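PDB 6KME: phytochromobilin synthase from Solanum lycopersicum, which probably catalyses the ferredoxin-dependent reduction of biliverdin IX alpha to phytochromobilin, the chromophore of plant phytochromes. Local coordinates for residues A[170-175]-A[301-306]; A[115-120]-A[126-131]. The protein carries 1 engineered substitution. All coordinates share one frame; numbering follows the deposited sequence. Where two conformers were deposited one is given.

Interaction 1 of 2, residues A[170-175]-A[301-306]; sequences ESLRFF and NRPWNA. With BLA (biliverdine IX alpha), chain B.
Leu172 reaches out from a helical turn to meet Pro303 and Trp304, and so joins two loops of the ferredoxin-dependent bilin reductase fold: segment 170-175, in the loop after strand 167-168, and segment 301-306, in the loop after strand 297-298. The contact is buried and almost wholly apolar, with no hydrogen bond between the segments. The two methyls of Leu172 divide the work. CD1 lies against the proline ring, 3.5 Å from Pro303 CG, while CD2 meets the outer corner of the indole, 3.8 Å from Trp304 CH2. The same corner is approached by the base of Phe175, whose CB lies 4.1 Å from Trp304 CH2, and Pro303 CG itself covers one face of the indole toward its rim.

Among the polar bonds, Phe174 N and Phe175 N bond back to Ser171 O and Leu172 O, closing the turn. Just beyond 170-175, the guanidinium of Arg302 bonds to the carbonyls of Pro177 and Val179 and so ties the same two loops together.

Toward biliverdin, Phe174, its ring stacked on Trp234, meets the vinyl carbon CBB mainly with its CB. With CG anti to its carbonyl carbon (chi1 -72°), the Phe175 ring turns from Trp304 to the pigment, CE1 lying 3.8 Å from CAB. Ser171 OG donates a hydrogen bond of 2.7 Å to the lactam oxygen OB of biliverdin.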
# COMPACT_ATOMS: atom_id res chain seq x y z
N GLU A 170 -8.33 -10.75 6.32
CA GLU A 170 -8.29 -9.42 6.92
C GLU A 170 -7.74 -8.37 5.97
O GLU A 170 -7.99 -7.17 6.17
CB GLU A 170 -7.46 -9.46 8.21
CG GLU A 170 -8.10 -10.25 9.35
CD GLU A 170 -7.81 -11.77 9.31
OE1 GLU A 170 -7.27 -12.25 8.30
OE2 GLU A 170 -8.09 -12.47 10.30
N SER A 171 -6.99 -8.77 4.93
CA SER A 171 -6.46 -7.79 3.98
C SER A 171 -7.57 -7.13 3.17
O SER A 171 -7.44 -5.96 2.78
CB SER A 171 -5.44 -8.46 3.05
OG SER A 171 -4.29 -8.87 3.78
N LEU A 172 -8.69 -7.83 2.94
CA LEU A 172 -9.78 -7.26 2.15
C LEU A 172 -10.41 -6.05 2.83
O LEU A 172 -10.98 -5.20 2.16
CB LEU A 172 -10.86 -8.30 1.87
CG LEU A 172 -10.80 -9.16 0.61
CD1 LEU A 172 -12.22 -9.50 0.19
CD2 LEU A 172 -10.08 -8.51 -0.54
N ARG A 173 -10.34 -5.99 4.17
CA ARG A 173 -10.81 -4.81 4.91
C ARG A 173 -10.22 -3.52 4.35
O ARG A 173 -10.81 -2.45 4.51
CB ARG A 173 -10.44 -4.93 6.40
CG ARG A 173 -10.99 -6.18 7.12
CD ARG A 173 -10.33 -6.44 8.51
NE ARG A 173 -10.93 -7.61 9.17
CZ ARG A 173 -10.59 -8.05 10.39
NH1 ARG A 173 -9.66 -7.42 11.09
NH2 ARG A 173 -11.19 -9.13 10.90
N PHE A 174 -9.05 -3.61 3.72
CA PHE A 174 -8.29 -2.44 3.29
C PHE A 174 -8.24 -2.24 1.78
O PHE A 174 -7.64 -1.26 1.33
CB PHE A 174 -6.86 -2.54 3.86
CG PHE A 174 -6.82 -2.73 5.36
CD1 PHE A 174 -7.05 -1.66 6.22
CD2 PHE A 174 -6.60 -4.00 5.91
CE1 PHE A 174 -7.04 -1.83 7.60
CE2 PHE A 174 -6.58 -4.18 7.30
CZ PHE A 174 -6.80 -3.09 8.14
N PHE A 175 -8.86 -3.11 0.99
CA PHE A 175 -8.76 -3.01 -0.46
C PHE A 175 -10.01 -2.35 -1.05
O PHE A 175 -11.11 -2.46 -0.50
CB PHE A 175 -8.56 -4.39 -1.09
CG PHE A 175 -7.20 -4.99 -0.86
CD1 PHE A 175 -6.17 -4.23 -0.30
CD2 PHE A 175 -6.94 -6.31 -1.21
CE1 PHE A 175 -4.92 -4.78 -0.09
CE2 PHE A 175 -5.67 -6.87 -1.00
CZ PHE A 175 -4.67 -6.11 -0.45
N ASN A 301 -12.01 -16.36 -5.74
CA ASN A 301 -12.38 -15.54 -6.88
C ASN A 301 -12.55 -14.09 -6.44
O ASN A 301 -12.80 -13.80 -5.27
CB ASN A 301 -13.67 -16.05 -7.55
CG ASN A 301 -13.52 -17.45 -8.10
OD1 ASN A 301 -14.31 -18.34 -7.80
ND2 ASN A 301 -12.49 -17.66 -8.92
N ARG A 302 -12.40 -13.18 -7.40
CA ARG A 302 -12.48 -11.75 -7.13
C ARG A 302 -13.81 -11.41 -6.47
O ARG A 302 -14.86 -11.72 -7.04
CB ARG A 302 -12.30 -10.96 -8.42
CG ARG A 302 -12.17 -9.45 -8.14
CD ARG A 302 -12.17 -8.62 -9.41
NE ARG A 302 -12.06 -7.20 -9.05
CZ ARG A 302 -10.92 -6.60 -8.73
NH1 ARG A 302 -9.78 -7.30 -8.75
NH2 ARG A 302 -10.90 -5.31 -8.39
N PRO A 303 -13.81 -10.80 -5.28
CA PRO A 303 -15.07 -10.64 -4.54
C PRO A 303 -15.87 -9.39 -4.91
O PRO A 303 -16.79 -9.01 -4.18
CB PRO A 303 -14.61 -10.59 -3.08
CG PRO A 303 -13.25 -9.99 -3.16
CD PRO A 303 -12.64 -10.47 -4.45
N TRP A 304 -15.54 -8.75 -6.03
CA TRP A 304 -16.33 -7.66 -6.59
C TRP A 304 -16.75 -8.02 -8.00
O TRP A 304 -15.95 -8.56 -8.77
CB TRP A 304 -15.54 -6.34 -6.64
CG TRP A 304 -15.20 -5.78 -5.31
CD1 TRP A 304 -15.98 -4.96 -4.54
CD2 TRP A 304 -13.99 -5.98 -4.59
NE1 TRP A 304 -15.32 -4.64 -3.38
CE2 TRP A 304 -14.09 -5.26 -3.38
CE3 TRP A 304 -12.82 -6.71 -4.85
CZ2 TRP A 304 -13.08 -5.25 -2.43
CZ3 TRP A 304 -11.82 -6.69 -3.91
CH2 TRP A 304 -11.95 -5.96 -2.71
N ASN A 305 -18.00 -7.71 -8.36
CA ASN A 305 -18.45 -7.97 -9.71
C ASN A 305 -17.97 -6.87 -10.66
O ASN A 305 -17.23 -5.96 -10.26
CB ASN A 305 -19.97 -8.17 -9.76
CG ASN A 305 -20.78 -6.91 -9.50
OD1 ASN A 305 -20.27 -5.79 -9.51
ND2 ASN A 305 -22.07 -7.09 -9.29
N ALA A 306 -18.39 -6.96 -11.92
CA ALA A 306 -17.92 -6.04 -12.96
C ALA A 306 -18.35 -4.61 -12.72
O ALA A 306 -17.76 -3.69 -13.31
CB ALA A 306 -18.40 -6.49 -14.33
CHA BLA B . 2.74 -11.95 -0.64
NA BLA B . 1.73 -9.58 -0.32
C1A BLA B . 1.59 -10.98 -0.45
C2A BLA B . 0.17 -11.29 -0.33
C3A BLA B . -0.54 -10.02 -0.13
C4A BLA B . 0.45 -8.98 -0.13
CMA BLA B . -2.04 -9.76 0.02
CAA BLA B . -0.38 -12.74 -0.39
CBA BLA B . -0.20 -13.39 0.95
CGA BLA B . -1.45 -13.13 1.87
O1A BLA B . -2.46 -13.46 1.32
O2A BLA B . -1.16 -12.68 2.94
CHB BLA B . 0.26 -7.47 0.01
NB BLA B . -1.44 -7.24 1.74
C1B BLA B . -0.45 -6.67 0.91
C2B BLA B . -0.80 -5.12 0.98
C3B BLA B . -1.73 -4.90 2.00
C4B BLA B . -2.12 -6.27 2.54
CMB BLA B . 0.02 -4.12 0.20
OB BLA B . -2.82 -6.60 3.49
CAB BLA B . -2.48 -3.76 2.65
CBB BLA B . -3.33 -3.58 3.69
NC BLA B . 6.01 -7.78 -0.43
C1C BLA B . 6.09 -6.37 -0.37
C2C BLA B . 7.57 -6.05 -0.09
C3C BLA B . 8.24 -7.27 -0.02
C4C BLA B . 7.24 -8.43 -0.24
CMC BLA B . 7.99 -4.59 0.05
OC BLA B . 5.06 -5.74 -0.53
CAC BLA B . 9.70 -7.44 0.24
CBC BLA B . 10.60 -6.76 0.97
CHD BLA B . 7.29 -9.80 -0.27
ND BLA B . 4.81 -10.52 -0.45
C1D BLA B . 6.12 -10.75 -0.37
C2D BLA B . 6.44 -12.24 -0.40
C3D BLA B . 5.23 -12.90 -0.51
C4D BLA B . 4.12 -11.81 -0.54
CMD BLA B . 7.88 -12.71 -0.32
CAD BLA B . 4.87 -14.39 -0.59
CBD BLA B . 5.06 -15.14 0.71
CGD BLA B . 4.04 -14.76 1.87
O1D BLA B . 4.61 -14.51 2.91
O2D BLA B . 2.86 -14.79 1.52

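Interaction 2 of 2, residues A[115-120]-A[126-131]; sequences ANFFTT and IVLDLN. With BLA (biliverdine IX alpha), chain B.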
# COMPACT_ATOMS: atom_id res chain seq x y z
N ALA A 115 1.37 0.60 -3.94
CA ALA A 115 1.97 -0.29 -4.94
C ALA A 115 3.03 -1.14 -4.24
O ALA A 115 4.03 -0.61 -3.75
CB ALA A 115 2.59 0.49 -6.10
N ASN A 116 2.79 -2.45 -4.19
CA ASN A 116 3.67 -3.41 -3.53
C ASN A 116 3.96 -4.54 -4.52
O ASN A 116 3.14 -5.44 -4.71
CB ASN A 116 3.06 -3.94 -2.24
CG ASN A 116 3.17 -2.96 -1.10
OD1 ASN A 116 2.39 -2.02 -0.99
ND2 ASN A 116 4.17 -3.16 -0.25
N PHE A 117 5.13 -4.48 -5.15
CA PHE A 117 5.51 -5.43 -6.19
C PHE A 117 6.65 -6.29 -5.69
O PHE A 117 7.73 -5.76 -5.38
CB PHE A 117 5.94 -4.71 -7.47
CG PHE A 117 4.91 -3.76 -8.04
CD1 PHE A 117 3.59 -3.77 -7.62
CD2 PHE A 117 5.28 -2.89 -9.04
CE1 PHE A 117 2.66 -2.90 -8.17
CE2 PHE A 117 4.35 -2.00 -9.60
CZ PHE A 117 3.04 -2.02 -9.16
N PHE A 118 6.44 -7.60 -5.61
CA PHE A 118 7.52 -8.51 -5.25
C PHE A 118 7.83 -9.42 -6.43
O PHE A 118 7.02 -10.29 -6.80
CB PHE A 118 7.17 -9.33 -4.00
CG PHE A 118 8.25 -10.31 -3.65
CD1 PHE A 118 9.43 -9.87 -3.05
CD2 PHE A 118 8.13 -11.64 -3.97
CE1 PHE A 118 10.45 -10.77 -2.74
CE2 PHE A 118 9.14 -12.55 -3.67
CZ PHE A 118 10.30 -12.10 -3.05
N THR A 119 9.03 -9.27 -6.99
CA THR A 119 9.42 -9.94 -8.21
C THR A 119 10.69 -10.76 -8.00
O THR A 119 11.62 -10.33 -7.30
CB THR A 119 9.62 -8.91 -9.34
OG1 THR A 119 8.36 -8.25 -9.58
CG2 THR A 119 10.11 -9.56 -10.61
N THR A 120 10.72 -11.95 -8.58
CA THR A 120 11.90 -12.78 -8.67
C THR A 120 12.16 -13.08 -10.14
O THR A 120 11.46 -12.58 -11.02
CB THR A 120 11.72 -14.08 -7.90
OG1 THR A 120 10.73 -14.86 -8.58
CG2 THR A 120 11.28 -13.80 -6.47
N ILE A 126 1.80 -9.21 -6.62
CA ILE A 126 1.53 -7.80 -6.92
C ILE A 126 0.27 -7.35 -6.19
O ILE A 126 -0.79 -7.99 -6.32
CB ILE A 126 1.36 -7.58 -8.43
CG1 ILE A 126 2.55 -8.13 -9.23
CG2 ILE A 126 1.09 -6.11 -8.74
CD1 ILE A 126 3.85 -7.36 -9.01
N VAL A 127 0.36 -6.24 -5.47
CA VAL A 127 -0.82 -5.49 -5.03
C VAL A 127 -0.67 -4.05 -5.51
O VAL A 127 0.34 -3.39 -5.24
CB VAL A 127 -1.02 -5.56 -3.50
CG1 VAL A 127 -2.17 -4.62 -3.07
CG2 VAL A 127 -1.32 -6.98 -3.04
N LEU A 128 -1.69 -3.56 -6.23
CA LEU A 128 -1.75 -2.19 -6.71
C LEU A 128 -3.16 -1.67 -6.43
O LEU A 128 -4.13 -2.27 -6.90
CB LEU A 128 -1.43 -2.12 -8.21
CG LEU A 128 -1.60 -0.76 -8.92
CD1 LEU A 128 -0.64 0.27 -8.31
CD2 LEU A 128 -1.36 -0.92 -10.41
N ASP A 129 -3.27 -0.57 -5.68
CA ASP A 129 -4.61 -0.14 -5.27
C ASP A 129 -4.62 1.31 -4.83
O ASP A 129 -3.59 1.91 -4.50
CB ASP A 129 -5.14 -1.02 -4.13
CG ASP A 129 -6.64 -0.87 -3.91
OD1 ASP A 129 -7.38 -0.48 -4.86
OD2 ASP A 129 -7.09 -1.15 -2.78
N LEU A 130 -5.82 1.87 -4.84
CA LEU A 130 -6.15 3.11 -4.11
C LEU A 130 -6.90 2.65 -2.86
O LEU A 130 -8.12 2.50 -2.87
CB LEU A 130 -6.97 4.05 -5.00
CG LEU A 130 -6.22 4.91 -6.04
CD1 LEU A 130 -5.37 4.09 -7.01
CD2 LEU A 130 -7.18 5.87 -6.82
N ASN A 131 -6.15 2.35 -1.78
CA ASN A 131 -6.76 1.76 -0.57
C ASN A 131 -7.73 2.77 0.05
O ASN A 131 -7.35 3.91 0.32
CB ASN A 131 -5.72 1.36 0.50
CG ASN A 131 -4.72 0.24 0.06
OD1 ASN A 131 -3.60 0.22 0.57
ND2 ASN A 131 -5.12 -0.68 -0.82
CHA BLA B . 2.74 -11.95 -0.64
NA BLA B . 1.73 -9.58 -0.32
C1A BLA B . 1.59 -10.98 -0.45
C2A BLA B . 0.17 -11.29 -0.33
C3A BLA B . -0.54 -10.02 -0.13
C4A BLA B . 0.45 -8.98 -0.13
CMA BLA B . -2.04 -9.76 0.02
CAA BLA B . -0.38 -12.74 -0.39
CBA BLA B . -0.20 -13.39 0.95
CGA BLA B . -1.45 -13.13 1.87
O1A BLA B . -2.46 -13.46 1.32
O2A BLA B . -1.16 -12.68 2.94
CHB BLA B . 0.26 -7.47 0.01
NB BLA B . -1.44 -7.24 1.74
C1B BLA B . -0.45 -6.67 0.91
C2B BLA B . -0.80 -5.12 0.98
C3B BLA B . -1.73 -4.90 2.00
C4B BLA B . -2.12 -6.27 2.54
CMB BLA B . 0.02 -4.12 0.20
OB BLA B . -2.82 -6.60 3.49
CAB BLA B . -2.48 -3.76 2.65
CBB BLA B . -3.33 -3.58 3.69
NC BLA B . 6.01 -7.78 -0.43
C1C BLA B . 6.09 -6.37 -0.37
C2C BLA B . 7.57 -6.05 -0.09
C3C BLA B . 8.24 -7.27 -0.02
C4C BLA B . 7.24 -8.43 -0.24
CMC BLA B . 7.99 -4.59 0.05
OC BLA B . 5.06 -5.74 -0.53
CAC BLA B . 9.70 -7.44 0.24
CBC BLA B . 10.60 -6.76 0.97
CHD BLA B . 7.29 -9.80 -0.27
ND BLA B . 4.81 -10.52 -0.45
C1D BLA B . 6.12 -10.75 -0.37
C2D BLA B . 6.44 -12.24 -0.40
C3D BLA B . 5.23 -12.90 -0.51
C4D BLA B . 4.12 -11.81 -0.54
CMD BLA B . 7.88 -12.71 -0.32
CAD BLA B . 4.87 -14.39 -0.59
CBD BLA B . 5.06 -15.14 0.71
CGD BLA B . 4.04 -14.76 1.87
O1D BLA B . 4.61 -14.51 2.91
O2D BLA B . 2.86 -14.79 1.52
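The amide of Asn116 spans two partners: ND2 donates a hydrogen bond of 2.7 Å to the lactam oxygen OC of biliverdin, bent to 150° at the hydrogen, while OD1 is held by Arg235 NH2. The arginine thus fixes which end of the amide faces the pigment. A chi1 of -78°, placing CG beside the backbone N, carries the amide down to the bilin, and its OD1 also comes close to the methyl CMB.

Behind this side chain the backbones of 115-120 and 126-131 run antiparallel. Asn116 and Val127 form a hydrogen-bonded pair, with Asn116 N to Val127 O at 2.8 Å and Val127 N to Asn116 O at 3.0 Å, both nearly straight. The flanking pairs, Ala115 with Leu128 and Phe117 with Ile126, are non-hydrogen-bonded.

The side chains of Ala115, Phe117, Ile126 and Leu128 point to the face covered by helix 188-211. There Ile126 sets CG2 3.6 Å from Phe117 CD1 and brings CD1 up to Phe117 CB, gripping the phenyl at its base and along one side. Leu128 CB and the carbonyl oxygen of Val127 lie at the edge of the same ring, and Ala115 CB meets Leu128 CD1 at 3.9 Å.

On the other face Val127 CG2 approaches the bridging carbon CHB of biliverdin to 3.5 Å. Phe118, its CG anti to the backbone N (chi1 178°), lays its ring over the methyl CMD and brings CD1 3.5 Å from the bridge carbon CHD. Farther along, Asn131 ND2 bonds to Asp129 OD2. This is a beta hairpin in the central antiparallel sheet of a ferredoxin-dependent bilin reductase, with a helix packed on one face and the bilin pocket on the other.

How the interactions relate
Both contacts are buried and both touch biliverdin, yet they differ in place and chemistry. Interaction 2 lies near the centre of the chain and pairs neighbouring strands of one hairpin through backbone bonds. In interaction 1, centred about 15 Å from the centre of interaction 2, segments distant in sequence meet by apolar packing without a hydrogen bond, though Arg302 bonds to the loop just beyond 170-175. The bilin is held through its two lactam oxygens: OC by strand 112-119, OB by 170-175, whereas 301-306 does not touch it. The contacts also meet directly: Phe175 packs on strand 126-131, its CZ 3.9 Å from Val127 CG1, so turn and sheet line one continuous stretch of the pocket.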